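Local atomic coordinates of periplasmic binding protein (Sulfurospirillum deleyianum, PDB entry 4PAG), a protein that probably binds a small solute in the periplasm for an ABC transporter, and holds a histidine molecule in a pocket. Residues S26-S31 with V45-T50; H75-P80 with S210-Q215; I94-P99 with N120-Q125; E169-Y174 with S286-T291. All coordinates share one frame; numbering follows the deposited sequence.

Overall arrangement
Interactions 1, 2 and 3 form a continuous cluster, while interaction 4 stands apart. The first two meet where N46 O receives N78 ND2 at 2.9 Å, a probable hydrogen bond, and interactions 1 and 3 join along neighbouring strands, with S26 N 2.8 Å from I94 O. Interaction 2 also reaches interaction 3 through packing of H75 CB on W96 CZ3. Interaction 4 lies on the other side of the chain's centre from interaction 1, their centres about 31 Å apart; its nearest atoms come within about 6 Å of interaction 2. None of the eight segments supplies a residue to the histidine pocket, which includes N55, P235, K263 and Y321.

Interaction 1: S26-S31 with V45-T50; sequences SAPPIS and VNSPQT
The amide of N46 reaches the first turn of helix 28-37 and carries the polar part of the contact with S31. S31 OG donates a short 2.5 Å hydrogen bond to N46 OD1, approaching 28° out of the carbonyl plane. Its hydroxyl is in place because chi1 of -62° sets OG anti to the carbonyl carbon, facing N46. The other end of the amide is also held: N46 ND2 bonds to the backbone oxygens of G25 and G72, so the buried group is fixed in its rotation by bonds at both its oxygen and its nitrogen. N46 OD1 lies only 2.9 Å from A27 C, at the N-cap residue, where the amino end of the helix would probably polarise it.

Van der Waals packing is lighter. N46 CB rests against the ring of P28, with P28 CD at 3.8 Å, and S47 OG lies 4.0 Å from P28 CG. Shortening N46 to an alanine would probably leave S31 OG without its acceptor and the G25 and G72 carbonyls without the amide that ties them together.

Within the helix start, A27 O accepts from both I30 N and S31 N. The contact thus joins the loop after helix 28-37 back to that helix's own beginning, just beyond strand 23-25, with S26 and A27 touching strand 92-96 alongside.

Interaction 2: H75-P80 with S210-Q215; sequences HGNNIP and SVVGLQ
V211 and V212 press their methyl groups against the backbone of G76, in a small van der Waals contact at the surface. V211 CG1 lies 3.6 Å from G76 N, and V212 CG1 comes within 3.8 Å of G76 CA. The same V212 methyl also meets the amide of N77, whose OD1 is 3.5 Å away; these two side chains cross at about a right angle. Since G76 carries no side chain, V212 CG1 can come close to its alpha carbon, where a beta carbon would collide with it.

Torsions account for the reach of both valines. V211 has CG1 trans to the backbone N (chi1 173°), and V212 turns CG1 beside its own N, each directing that branch at the glycine.

The next shell holds the two backbones in shape. H75 to N78 form a type II beta turn with G76 and N77 at its corners, N77 at positive phi, closed by a weak 3.1 Å bond from N78 N to H75 O. N78 CB sits over the rim of one face of the H75 imidazole, 3.4 Å above its plane, and N78 ND2 bonds to N46 O. On the other side, V211 O accepts from H191 NE2 and V212 O from R271 NH1, while the V211 side chain also packs on L100 and L101 of helix 99-112.

The result is a turn from the lobe of strand 92-96 meeting a loop that follows strand 201-202, consistent with a lobe-to-lobe contact of the two-lobed periplasmic binding protein fold.

Interaction 3: I94-P99 with N120-Q125; sequences ITWDTP and NIDDSQ
At the carboxyl ends of the neighbouring parallel strands 92-96 and 116-119, the carboxylate of D122 is gripped by W96 and T98, which each donate to a different oxygen. W96 NE1 gives a nearly straight bond of 3.2 Å to D122 OD1 (167° at the hydrogen), lying in the indole plane while the carboxylate stands 83° to the ring. T98 OG1 donates to D122 OD2 at 2.6 Å through the syn lone pair; with OG1 trans to the backbone N (chi1 -168°), the hydroxyl turns to the acid. Replacement of D122 by an alanine would probably leave the indole N-H and the T98 hydroxyl without their acceptor and the indole less firmly fixed in its rotation.

Each face of the indole meets an aliphatic group near its rim. I121 CD1 makes a CH-pi contact 4.2 Å from the centroid of the W96 five-membered ring, and T98 CG2 lies over the opposite face. P29 of helix 28-37 packs against both W96 and I121, and F190 also meets the indole ring.

A water bridges the backbones: it donates to D97 O at 2.7 Å and accepts from I121 N at 2.8 Å, with a further bond to N120 OD1. D97 OD1 bonds to N102 ND2, while D97 CB lies 3.9 Å from N120 N and D97 OD2 passes beside N120 CB.

Strand 92-96, helix 99-112 and strand 116-119 form a beta-alpha-beta crossover, and this contact joins the end of strand 92-96 and the turn after it to the loop after strand 116-119.

Interaction 4: E169-Y174 with S286-T291; sequences ERTKVY and SKLYPT
The hydroxyl of Y289 takes part in two hydrogen bonds: T171 N donates to Y289 OH at 3.0 Å, with an angle of 162° at the hydrogen, and the hydroxyl also bonds to G199 O. R170 closes round the same oxygen, its CA 3.2 Å and its CD 3.5 Å away, so the phenol end is packed against the backbone and side chain of R170. The ring comes to it because chi1 of -59° swings CG beside the tyrosine's own N and sends the side chain across to R170 and T171. While R170 and T171 N meet the hydroxyl, T171 OG1 lies 3.2 Å from Y289 CE1; R170 CA and E169 O lie near the ring's plane at its edge.

T171 makes a second bond with its side chain. T171 OG1 donates to L288 O at 2.8 Å, coming in from above the carbonyl plane, 38° out of it. A single threonine thus ties to two successive residues where helix 277-288 ends, its backbone N-H to Y289 and its hydroxyl to L288.

The apolar side is built on L288, whose CD2 touches T171 CG2 and V173 CB, both at 3.9 Å. L288 and V173 cross at about a right angle, with T171 CG2 trans to its N and facing the leucine. E169, at the outer end, pairs with R292 in a salt bridge.

The carboxyl end of helix 277-288 is therefore packed on the beginning of strand 172-176. That strand runs between strands 201-202 and 229-232 in a four-stranded parallel sheet; T171 and L288 both also touch V229, and V173 reaches I231.

Interaction 1: S26-S31 with V45-T50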
loop_
_atom_site.group_PDB
_atom_site.type_symbol
_atom_site.label_atom_id
_atom_site.label_comp_id
_atom_site.label_asym_id
_atom_site.label_seq_id
_atom_site.Cartn_x
_atom_site.Cartn_y
_atom_site.Cartn_z
ATOM N N SER A 26 -2.936 5.459 -12.648
ATOM C CA SER A 26 -3.919 6.469 -12.241
ATOM C C SER A 26 -3.727 7.006 -10.813
ATOM O O SER A 26 -4.266 8.058 -10.465
ATOM C CB SER A 26 -5.329 5.890 -12.381
ATOM O OG SER A 26 -5.612 4.969 -11.333
ATOM N N ALA A 27 -2.977 6.275 -9.994
ATOM C CA ALA A 27 -2.793 6.615 -8.592
ATOM C C ALA A 27 -1.560 5.892 -8.037
ATOM O O ALA A 27 -1.093 4.930 -8.636
ATOM C CB ALA A 27 -4.029 6.228 -7.803
ATOM N N PRO A 28 -1.038 6.340 -6.880
ATOM C CA PRO A 28 0.195 5.741 -6.372
ATOM C C PRO A 28 0.189 4.207 -6.200
ATOM O O PRO A 28 1.203 3.579 -6.493
ATOM C CB PRO A 28 0.408 6.468 -5.038
ATOM C CG PRO A 28 -0.214 7.802 -5.253
ATOM C CD PRO A 28 -1.443 7.507 -6.071
ATOM N N PRO A 29 -0.934 3.597 -5.756
ATOM C CA PRO A 29 -0.913 2.126 -5.694
ATOM C C PRO A 29 -0.508 1.490 -7.033
ATOM O O PRO A 29 0.202 0.472 -7.065
ATOM C CB PRO A 29 -2.373 1.766 -5.370
ATOM C CG PRO A 29 -2.950 2.987 -4.749
ATOM C CD PRO A 29 -2.253 4.142 -5.397
ATOM N N ILE A 30 -0.951 2.104 -8.125
ATOM C CA ILE A 30 -0.684 1.589 -9.467
ATOM C C ILE A 30 0.710 1.961 -9.952
ATOM O O ILE A 30 1.450 1.110 -10.447
ATOM C CB ILE A 30 -1.702 2.115 -10.499
ATOM C CG1 ILE A 30 -3.146 1.959 -10.001
ATOM C CG2 ILE A 30 -1.495 1.415 -11.837
ATOM C CD1 ILE A 30 -3.568 0.541 -9.666
ATOM N N SER A 31 1.056 3.238 -9.829
ATOM C CA SER A 31 2.374 3.714 -10.214
ATOM C C SER A 31 3.488 2.975 -9.463
ATOM O O SER A 31 4.474 2.590 -10.077
ATOM C CB SER A 31 2.474 5.226 -10.003
ATOM O OG SER A 31 1.515 5.864 -10.837
ATOM N N VAL A 45 4.662 10.365 -12.353
ATOM C CA VAL A 45 4.149 9.878 -11.079
ATOM C C VAL A 45 2.889 10.687 -10.722
ATOM O O VAL A 45 2.551 11.669 -11.403
ATOM C CB VAL A 45 5.211 9.960 -9.950
ATOM C CG1 VAL A 45 6.360 9.002 -10.228
ATOM C CG2 VAL A 45 5.740 11.377 -9.770
ATOM N N ASN A 46 2.190 10.270 -9.668
ATOM C CA ASN A 46 0.933 10.906 -9.273
ATOM C C ASN A 46 1.139 11.975 -8.206
ATOM O O ASN A 46 0.438 12.984 -8.197
ATOM C CB ASN A 46 -0.056 9.856 -8.760
ATOM C CG ASN A 46 -0.213 8.700 -9.713
ATOM O OD1 ASN A 46 0.300 7.610 -9.463
ATOM N ND2 ASN A 46 -0.882 8.939 -10.837
ATOM N N SER A 47 2.091 11.721 -7.310
ATOM C CA SER A 47 2.427 12.589 -6.185
ATOM C C SER A 47 3.949 12.754 -6.123
ATOM O O SER A 47 4.681 11.987 -6.754
ATOM C CB SER A 47 1.961 11.946 -4.873
ATOM O OG SER A 47 0.564 11.748 -4.854
ATOM N N PRO A 48 4.435 13.737 -5.350
ATOM C CA PRO A 48 5.880 13.868 -5.143
ATOM C C PRO A 48 6.481 12.562 -4.651
ATOM O O PRO A 48 5.910 11.912 -3.770
ATOM C CB PRO A 48 5.991 14.946 -4.058
ATOM C CG PRO A 48 4.725 15.717 -4.141
ATOM C CD PRO A 48 3.669 14.789 -4.651
ATOM N N GLN A 49 7.624 12.183 -5.211
ATOM C CA GLN A 49 8.232 10.881 -4.926
ATOM C C GLN A 49 8.631 10.721 -3.453
ATOM O O GLN A 49 8.589 9.616 -2.907
ATOM C CB GLN A 49 9.451 10.664 -5.820
ATOM C CG GLN A 49 9.107 10.413 -7.277
ATOM C CD GLN A 49 9.006 11.673 -8.115
ATOM O OE1 GLN A 49 8.597 12.745 -7.634
ATOM N NE2 GLN A 49 9.368 11.550 -9.391
ATOM N N THR A 50 9.028 11.824 -2.824
ATOM C CA THR A 50 9.271 11.852 -1.391
ATOM C C THR A 50 8.236 12.769 -0.784
ATOM O O THR A 50 8.082 13.915 -1.210
ATOM C CB THR A 50 10.664 12.392 -1.041
ATOM O OG1 THR A 50 10.803 13.714 -1.568
ATOM C CG2 THR A 50 11.725 11.520 -1.628
#

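Interaction 2: H75-P80 with S210-Q215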
loop_
_atom_site.group_PDB
_atom_site.type_symbol
_atom_site.label_atom_id
_atom_site.label_comp_id
_atom_site.label_asym_id
_atom_site.label_seq_id
_atom_site.Cartn_x
_atom_site.Cartn_y
_atom_site.Cartn_z
ATOM N N HIS A 75 -7.189 9.970 -6.704
ATOM C CA HIS A 75 -7.030 9.423 -5.353
ATOM C C HIS A 75 -7.103 10.567 -4.331
ATOM O O HIS A 75 -7.083 11.747 -4.699
ATOM C CB HIS A 75 -5.709 8.644 -5.214
ATOM C CG HIS A 75 -4.508 9.450 -5.571
ATOM N ND1 HIS A 75 -3.593 9.878 -4.635
ATOM C CD2 HIS A 75 -4.096 9.948 -6.759
ATOM C CE1 HIS A 75 -2.658 10.590 -5.236
ATOM N NE2 HIS A 75 -2.944 10.653 -6.525
ATOM N N GLY A 76 -7.190 10.213 -3.053
ATOM C CA GLY A 76 -7.407 11.189 -1.981
ATOM C C GLY A 76 -6.458 12.378 -2.007
ATOM O O GLY A 76 -5.236 12.210 -2.120
ATOM N N ASN A 77 -7.025 13.582 -1.914
ATOM C CA ASN A 77 -6.249 14.825 -1.878
ATOM C C ASN A 77 -5.438 15.076 -3.156
ATOM O O ASN A 77 -4.376 15.711 -3.118
ATOM C CB ASN A 77 -5.332 14.846 -0.647
ATOM C CG ASN A 77 -6.094 14.648 0.647
ATOM O OD1 ASN A 77 -5.961 13.617 1.308
ATOM N ND2 ASN A 77 -6.910 15.632 1.007
ATOM N N ASN A 78 -5.944 14.579 -4.283
ATOM C CA ASN A 78 -5.315 14.820 -5.580
ATOM C C ASN A 78 -6.348 14.805 -6.713
ATOM O O ASN A 78 -7.481 14.343 -6.543
ATOM C CB ASN A 78 -4.207 13.783 -5.831
ATOM C CG ASN A 78 -2.999 14.362 -6.556
ATOM O OD1 ASN A 78 -2.998 15.511 -6.984
ATOM N ND2 ASN A 78 -1.958 13.558 -6.687
ATOM N N ILE A 79 -5.942 15.329 -7.865
ATOM C CA ILE A 79 -6.785 15.407 -9.064
ATOM C C ILE A 79 -5.856 15.192 -10.272
ATOM O O ILE A 79 -4.677 15.529 -10.192
ATOM C CB ILE A 79 -7.498 16.784 -9.128
ATOM C CG1 ILE A 79 -8.502 16.831 -10.284
ATOM C CG2 ILE A 79 -6.482 17.924 -9.222
ATOM C CD1 ILE A 79 -9.395 18.055 -10.288
ATOM N N PRO A 80 -6.356 14.600 -11.375
ATOM C CA PRO A 80 -5.456 14.376 -12.515
ATOM C C PRO A 80 -5.175 15.624 -13.353
ATOM O O PRO A 80 -6.043 16.481 -13.496
ATOM C CB PRO A 80 -6.220 13.352 -13.360
ATOM C CG PRO A 80 -7.645 13.646 -13.061
ATOM C CD PRO A 80 -7.665 13.956 -11.594
ATOM N N SER A 210 -15.680 7.395 2.615
ATOM C CA SER A 210 -14.995 8.493 1.936
ATOM C C SER A 210 -13.679 7.949 1.419
ATOM O O SER A 210 -13.145 7.001 1.980
ATOM C CB SER A 210 -14.740 9.657 2.892
ATOM O OG SER A 210 -13.768 9.313 3.874
ATOM N N VAL A 211 -13.151 8.540 0.357
ATOM C CA VAL A 211 -11.883 8.081 -0.194
ATOM C C VAL A 211 -10.740 8.188 0.827
ATOM O O VAL A 211 -9.946 7.256 0.973
ATOM C CB VAL A 211 -11.515 8.872 -1.467
ATOM C CG1 VAL A 211 -10.112 8.515 -1.941
ATOM C CG2 VAL A 211 -12.531 8.591 -2.562
ATOM N N VAL A 212 -10.645 9.313 1.530
ATOM C CA VAL A 212 -9.499 9.519 2.432
ATOM C C VAL A 212 -9.593 8.771 3.758
ATOM O O VAL A 212 -8.580 8.551 4.388
ATOM C CB VAL A 212 -9.204 11.009 2.711
ATOM C CG1 VAL A 212 -8.967 11.753 1.405
ATOM C CG2 VAL A 212 -10.310 11.662 3.521
ATOM N N GLY A 213 -10.797 8.375 4.173
ATOM C CA GLY A 213 -10.989 7.750 5.484
ATOM C C GLY A 213 -10.799 8.770 6.594
ATOM O O GLY A 213 -11.501 9.768 6.637
ATOM N N LEU A 214 -9.836 8.533 7.481
ATOM C CA LEU A 214 -9.534 9.450 8.588
ATOM C C LEU A 214 -10.766 9.759 9.462
ATOM O O LEU A 214 -11.173 10.902 9.620
ATOM C CB LEU A 214 -8.862 10.728 8.061
ATOM C CG LEU A 214 -7.552 10.503 7.291
ATOM C CD1 LEU A 214 -7.072 11.797 6.634
ATOM C CD2 LEU A 214 -6.451 9.904 8.171
ATOM N N GLN A 215 -11.337 8.702 10.032
ATOM C CA GLN A 215 -12.473 8.800 10.947
ATOM C C GLN A 215 -12.000 9.530 12.186
ATOM O O GLN A 215 -10.895 9.270 12.653
ATOM C CB GLN A 215 -12.970 7.408 11.347
ATOM C CG GLN A 215 -13.163 6.413 10.198
ATOM C CD GLN A 215 -14.032 6.944 9.079
ATOM O OE1 GLN A 215 -13.632 6.939 7.898
ATOM N NE2 GLN A 215 -15.234 7.398 9.433
#

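Interaction 3: I94-P99 with N120-Q125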
loop_
_atom_site.group_PDB
_atom_site.type_symbol
_atom_site.label_atom_id
_atom_site.label_comp_id
_atom_site.label_asym_id
_atom_site.label_seq_id
_atom_site.Cartn_x
_atom_site.Cartn_y
_atom_site.Cartn_z
ATOM N N ILE A 94 -3.410 2.534 -16.624
ATOM C CA ILE A 94 -3.851 1.516 -15.700
ATOM C C ILE A 94 -4.482 2.229 -14.512
ATOM O O ILE A 94 -3.849 3.086 -13.900
ATOM C CB ILE A 94 -2.678 0.647 -15.205
ATOM C CG1 ILE A 94 -1.857 0.084 -16.378
ATOM C CG2 ILE A 94 -3.196 -0.475 -14.329
ATOM C CD1 ILE A 94 -2.620 -0.823 -17.320
ATOM N N THR A 95 -5.724 1.880 -14.190
ATOM C CA THR A 95 -6.436 2.530 -13.095
ATOM C C THR A 95 -6.732 1.610 -11.915
ATOM O O THR A 95 -6.644 0.381 -12.009
ATOM C CB THR A 95 -7.752 3.181 -13.565
ATOM O OG1 THR A 95 -8.757 2.182 -13.768
ATOM C CG2 THR A 95 -7.544 3.952 -14.846
ATOM N N TRP A 96 -7.089 2.249 -10.804
ATOM C CA TRP A 96 -7.436 1.581 -9.554
ATOM C C TRP A 96 -8.944 1.284 -9.545
ATOM O O TRP A 96 -9.759 2.195 -9.551
ATOM C CB TRP A 96 -7.009 2.515 -8.418
ATOM C CG TRP A 96 -7.206 2.067 -7.013
ATOM C CD1 TRP A 96 -7.666 0.863 -6.568
ATOM C CD2 TRP A 96 -6.891 2.834 -5.851
ATOM N NE1 TRP A 96 -7.683 0.849 -5.191
ATOM C CE2 TRP A 96 -7.216 2.051 -4.730
ATOM C CE3 TRP A 96 -6.398 4.128 -5.653
ATOM C CZ2 TRP A 96 -7.041 2.509 -3.423
ATOM C CZ3 TRP A 96 -6.220 4.583 -4.355
ATOM C CH2 TRP A 96 -6.549 3.776 -3.258
ATOM N N ASP A 97 -9.297 -0.002 -9.574
ATOM C CA ASP A 97 -10.697 -0.441 -9.616
ATOM C C ASP A 97 -11.258 -0.516 -8.201
ATOM O O ASP A 97 -11.188 -1.566 -7.559
ATOM C CB ASP A 97 -10.798 -1.817 -10.300
ATOM C CG ASP A 97 -12.224 -2.352 -10.377
ATOM O OD1 ASP A 97 -13.173 -1.659 -9.954
ATOM O OD2 ASP A 97 -12.389 -3.486 -10.881
ATOM N N THR A 98 -11.812 0.593 -7.718
ATOM C CA THR A 98 -12.415 0.629 -6.380
ATOM C C THR A 98 -13.647 1.550 -6.429
ATOM O O THR A 98 -13.616 2.585 -7.118
ATOM C CB THR A 98 -11.367 1.046 -5.314
ATOM O OG1 THR A 98 -11.870 0.808 -3.986
ATOM C CG2 THR A 98 -10.959 2.505 -5.467
ATOM N N PRO A 99 -14.745 1.162 -5.745
ATOM C CA PRO A 99 -16.035 1.836 -5.959
ATOM C C PRO A 99 -16.055 3.331 -5.686
ATOM O O PRO A 99 -16.725 4.054 -6.401
ATOM C CB PRO A 99 -17.009 1.109 -5.019
ATOM C CG PRO A 99 -16.260 -0.000 -4.384
ATOM C CD PRO A 99 -14.888 -0.087 -4.977
ATOM N N ASN A 120 -8.152 -4.601 -9.679
ATOM C CA ASN A 120 -8.774 -4.668 -8.371
ATOM C C ASN A 120 -7.767 -5.130 -7.320
ATOM O O ASN A 120 -7.453 -6.314 -7.231
ATOM C CB ASN A 120 -9.980 -5.608 -8.422
ATOM C CG ASN A 120 -10.808 -5.560 -7.155
ATOM O OD1 ASN A 120 -10.352 -5.089 -6.119
ATOM N ND2 ASN A 120 -12.030 -6.048 -7.235
ATOM N N ILE A 121 -7.287 -4.195 -6.512
ATOM C CA ILE A 121 -6.212 -4.481 -5.553
ATOM C C ILE A 121 -6.620 -4.301 -4.093
ATOM O O ILE A 121 -5.770 -4.321 -3.201
ATOM C CB ILE A 121 -4.989 -3.589 -5.824
ATOM C CG1 ILE A 121 -5.410 -2.119 -5.923
ATOM C CG2 ILE A 121 -4.306 -4.036 -7.101
ATOM C CD1 ILE A 121 -4.285 -1.139 -5.700
ATOM N N ASP A 122 -7.909 -4.133 -3.836
ATOM C CA ASP A 122 -8.354 -3.853 -2.476
ATOM C C ASP A 122 -8.096 -5.035 -1.537
ATOM O O ASP A 122 -7.605 -4.851 -0.422
ATOM C CB ASP A 122 -9.814 -3.426 -2.474
ATOM C CG ASP A 122 -10.006 -1.989 -2.972
ATOM O OD1 ASP A 122 -9.008 -1.257 -3.214
ATOM O OD2 ASP A 122 -11.165 -1.586 -3.120
ATOM N N ASP A 123 -8.401 -6.242 -2.000
ATOM C CA ASP A 123 -8.035 -7.458 -1.287
ATOM C C ASP A 123 -6.594 -7.763 -1.656
ATOM O O ASP A 123 -6.296 -8.012 -2.819
ATOM C CB ASP A 123 -8.953 -8.616 -1.697
ATOM C CG ASP A 123 -8.769 -9.870 -0.833
ATOM O OD1 ASP A 123 -7.730 -10.025 -0.134
ATOM O OD2 ASP A 123 -9.687 -10.720 -0.870
ATOM N N SER A 124 -5.699 -7.747 -0.668
ATOM C CA SER A 124 -4.280 -7.969 -0.931
ATOM C C SER A 124 -3.987 -9.366 -1.507
ATOM O O SER A 124 -2.963 -9.561 -2.172
ATOM C CB SER A 124 -3.440 -7.704 0.329
ATOM O OG SER A 124 -3.460 -6.322 0.698
ATOM N N GLN A 125 -4.878 -10.323 -1.261
ATOM C CA GLN A 125 -4.746 -11.655 -1.842
ATOM C C GLN A 125 -4.800 -11.610 -3.378
ATOM O O GLN A 125 -4.359 -12.548 -4.035
ATOM C CB GLN A 125 -5.821 -12.601 -1.288
ATOM C CG GLN A 125 -5.921 -12.626 0.236
ATOM C CD GLN A 125 -4.998 -13.638 0.895
ATOM O OE1 GLN A 125 -5.045 -13.835 2.106
ATOM N NE2 GLN A 125 -4.185 -14.308 0.100
HETATM O O HOH W 1 -9.110 -2.186 -6.002
#

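Interaction 4: E169-Y174 with S286-T291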
loop_
_atom_site.group_PDB
_atom_site.type_symbol
_atom_site.label_atom_id
_atom_site.label_comp_id
_atom_site.label_asym_id
_atom_site.label_seq_id
_atom_site.Cartn_x
_atom_site.Cartn_y
_atom_site.Cartn_z
ATOM N N GLU A 169 -9.025 -14.857 20.430
ATOM C CA GLU A 169 -7.644 -14.551 20.798
ATOM C C GLU A 169 -6.980 -13.532 19.859
ATOM O O GLU A 169 -5.775 -13.312 19.952
ATOM C CB GLU A 169 -6.819 -15.840 20.843
ATOM C CG GLU A 169 -7.232 -16.790 21.964
ATOM C CD GLU A 169 -6.472 -18.105 21.946
ATOM O OE1 GLU A 169 -5.454 -18.207 21.232
ATOM O OE2 GLU A 169 -6.895 -19.045 22.655
ATOM N N ARG A 170 -7.757 -12.904 18.975
ATOM C CA ARG A 170 -7.206 -11.931 18.030
ATOM C C ARG A 170 -6.817 -10.645 18.748
ATOM O O ARG A 170 -7.578 -10.124 19.562
ATOM C CB ARG A 170 -8.205 -11.617 16.913
ATOM C CG ARG A 170 -8.600 -12.820 16.062
ATOM C CD ARG A 170 -7.545 -13.128 15.027
ATOM N NE ARG A 170 -7.796 -14.367 14.283
ATOM C CZ ARG A 170 -8.323 -14.444 13.061
ATOM N NH1 ARG A 170 -8.703 -13.362 12.401
ATOM N NH2 ARG A 170 -8.472 -15.633 12.488
ATOM N N THR A 171 -5.638 -10.127 18.427
ATOM C CA THR A 171 -5.083 -8.955 19.107
ATOM C C THR A 171 -5.859 -7.688 18.750
ATOM O O THR A 171 -5.999 -7.362 17.580
ATOM C CB THR A 171 -3.600 -8.785 18.720
ATOM O OG1 THR A 171 -2.886 -9.972 19.073
ATOM C CG2 THR A 171 -2.951 -7.579 19.407
ATOM N N LYS A 172 -6.355 -6.970 19.758
ATOM C CA LYS A 172 -7.006 -5.680 19.522
ATOM C C LYS A 172 -5.972 -4.632 19.108
ATOM O O LYS A 172 -4.950 -4.453 19.777
ATOM C CB LYS A 172 -7.761 -5.210 20.763
ATOM C CG LYS A 172 -8.946 -6.094 21.132
ATOM C CD LYS A 172 -9.408 -5.857 22.562
ATOM C CE LYS A 172 -10.007 -4.476 22.758
ATOM N NZ LYS A 172 -10.159 -4.147 24.209
ATOM N N VAL A 173 -6.241 -3.949 17.998
ATOM C CA VAL A 173 -5.310 -2.969 17.461
ATOM C C VAL A 173 -6.026 -1.658 17.102
ATOM O O VAL A 173 -7.138 -1.658 16.558
ATOM C CB VAL A 173 -4.498 -3.552 16.262
ATOM C CG1 VAL A 173 -5.398 -4.078 15.155
ATOM C CG2 VAL A 173 -3.527 -2.525 15.695
ATOM N N TYR A 174 -5.374 -0.545 17.437
ATOM C CA TYR A 174 -5.812 0.784 17.065
ATOM C C TYR A 174 -4.830 1.348 16.051
ATOM O O TYR A 174 -3.625 1.371 16.285
ATOM C CB TYR A 174 -5.883 1.701 18.292
ATOM C CG TYR A 174 -6.253 3.125 17.954
ATOM C CD1 TYR A 174 -7.505 3.427 17.431
ATOM C CD2 TYR A 174 -5.347 4.167 18.126
ATOM C CE1 TYR A 174 -7.847 4.723 17.101
ATOM C CE2 TYR A 174 -5.682 5.474 17.798
ATOM C CZ TYR A 174 -6.938 5.740 17.288
ATOM O OH TYR A 174 -7.299 7.016 16.963
ATOM N N SER A 286 3.819 -9.771 12.997
ATOM C CA SER A 286 4.945 -9.916 13.925
ATOM C C SER A 286 4.761 -9.047 15.172
ATOM O O SER A 286 5.202 -9.420 16.254
ATOM C CB SER A 286 6.280 -9.588 13.243
ATOM O OG SER A 286 6.489 -8.184 13.101
ATOM N N LYS A 287 4.108 -7.902 15.020
ATOM C CA LYS A 287 3.836 -7.017 16.150
ATOM C C LYS A 287 2.583 -7.436 16.930
ATOM O O LYS A 287 2.545 -7.293 18.144
ATOM C CB LYS A 287 3.703 -5.568 15.675
ATOM C CG LYS A 287 4.938 -5.001 14.983
ATOM C CD LYS A 287 6.210 -5.156 15.814
ATOM C CE LYS A 287 7.394 -4.496 15.130
ATOM N NZ LYS A 287 8.671 -5.036 15.658
ATOM N N LEU A 288 1.567 -7.949 16.239
ATOM C CA LEU A 288 0.338 -8.416 16.896
ATOM C C LEU A 288 0.533 -9.731 17.676
ATOM O O LEU A 288 -0.130 -9.965 18.683
ATOM C CB LEU A 288 -0.775 -8.600 15.865
ATOM C CG LEU A 288 -1.236 -7.382 15.055
ATOM C CD1 LEU A 288 -2.360 -7.800 14.104
ATOM C CD2 LEU A 288 -1.684 -6.240 15.949
ATOM N N TYR A 289 1.446 -10.570 17.196
ATOM C CA TYR A 289 1.646 -11.925 17.708
ATOM C C TYR A 289 3.128 -12.188 17.936
ATOM O O TYR A 289 3.715 -13.052 17.292
ATOM C CB TYR A 289 1.037 -12.938 16.735
ATOM C CG TYR A 289 -0.431 -12.681 16.563
ATOM C CD1 TYR A 289 -1.319 -12.982 17.591
ATOM C CD2 TYR A 289 -0.932 -12.055 15.416
ATOM C CE1 TYR A 289 -2.663 -12.715 17.473
ATOM C CE2 TYR A 289 -2.289 -11.783 15.293
ATOM C CZ TYR A 289 -3.144 -12.113 16.333
ATOM O OH TYR A 289 -4.491 -11.861 16.252
ATOM N N PRO A 290 3.741 -11.439 18.868
ATOM C CA PRO A 290 5.195 -11.547 19.073
ATOM C C PRO A 290 5.666 -12.936 19.504
ATOM O O PRO A 290 6.796 -13.311 19.201
ATOM C CB PRO A 290 5.495 -10.504 20.160
ATOM C CG PRO A 290 4.193 -10.164 20.776
ATOM C CD PRO A 290 3.131 -10.421 19.741
ATOM N N THR A 291 4.815 -13.695 20.187
ATOM C CA THR A 291 5.189 -15.044 20.599
ATOM C C THR A 291 4.740 -16.126 19.607
ATOM O O THR A 291 5.392 -17.157 19.495
ATOM C CB THR A 291 4.656 -15.369 22.006
ATOM O OG1 THR A 291 3.226 -15.304 22.011
ATOM C CG2 THR A 291 5.208 -14.382 23.014
#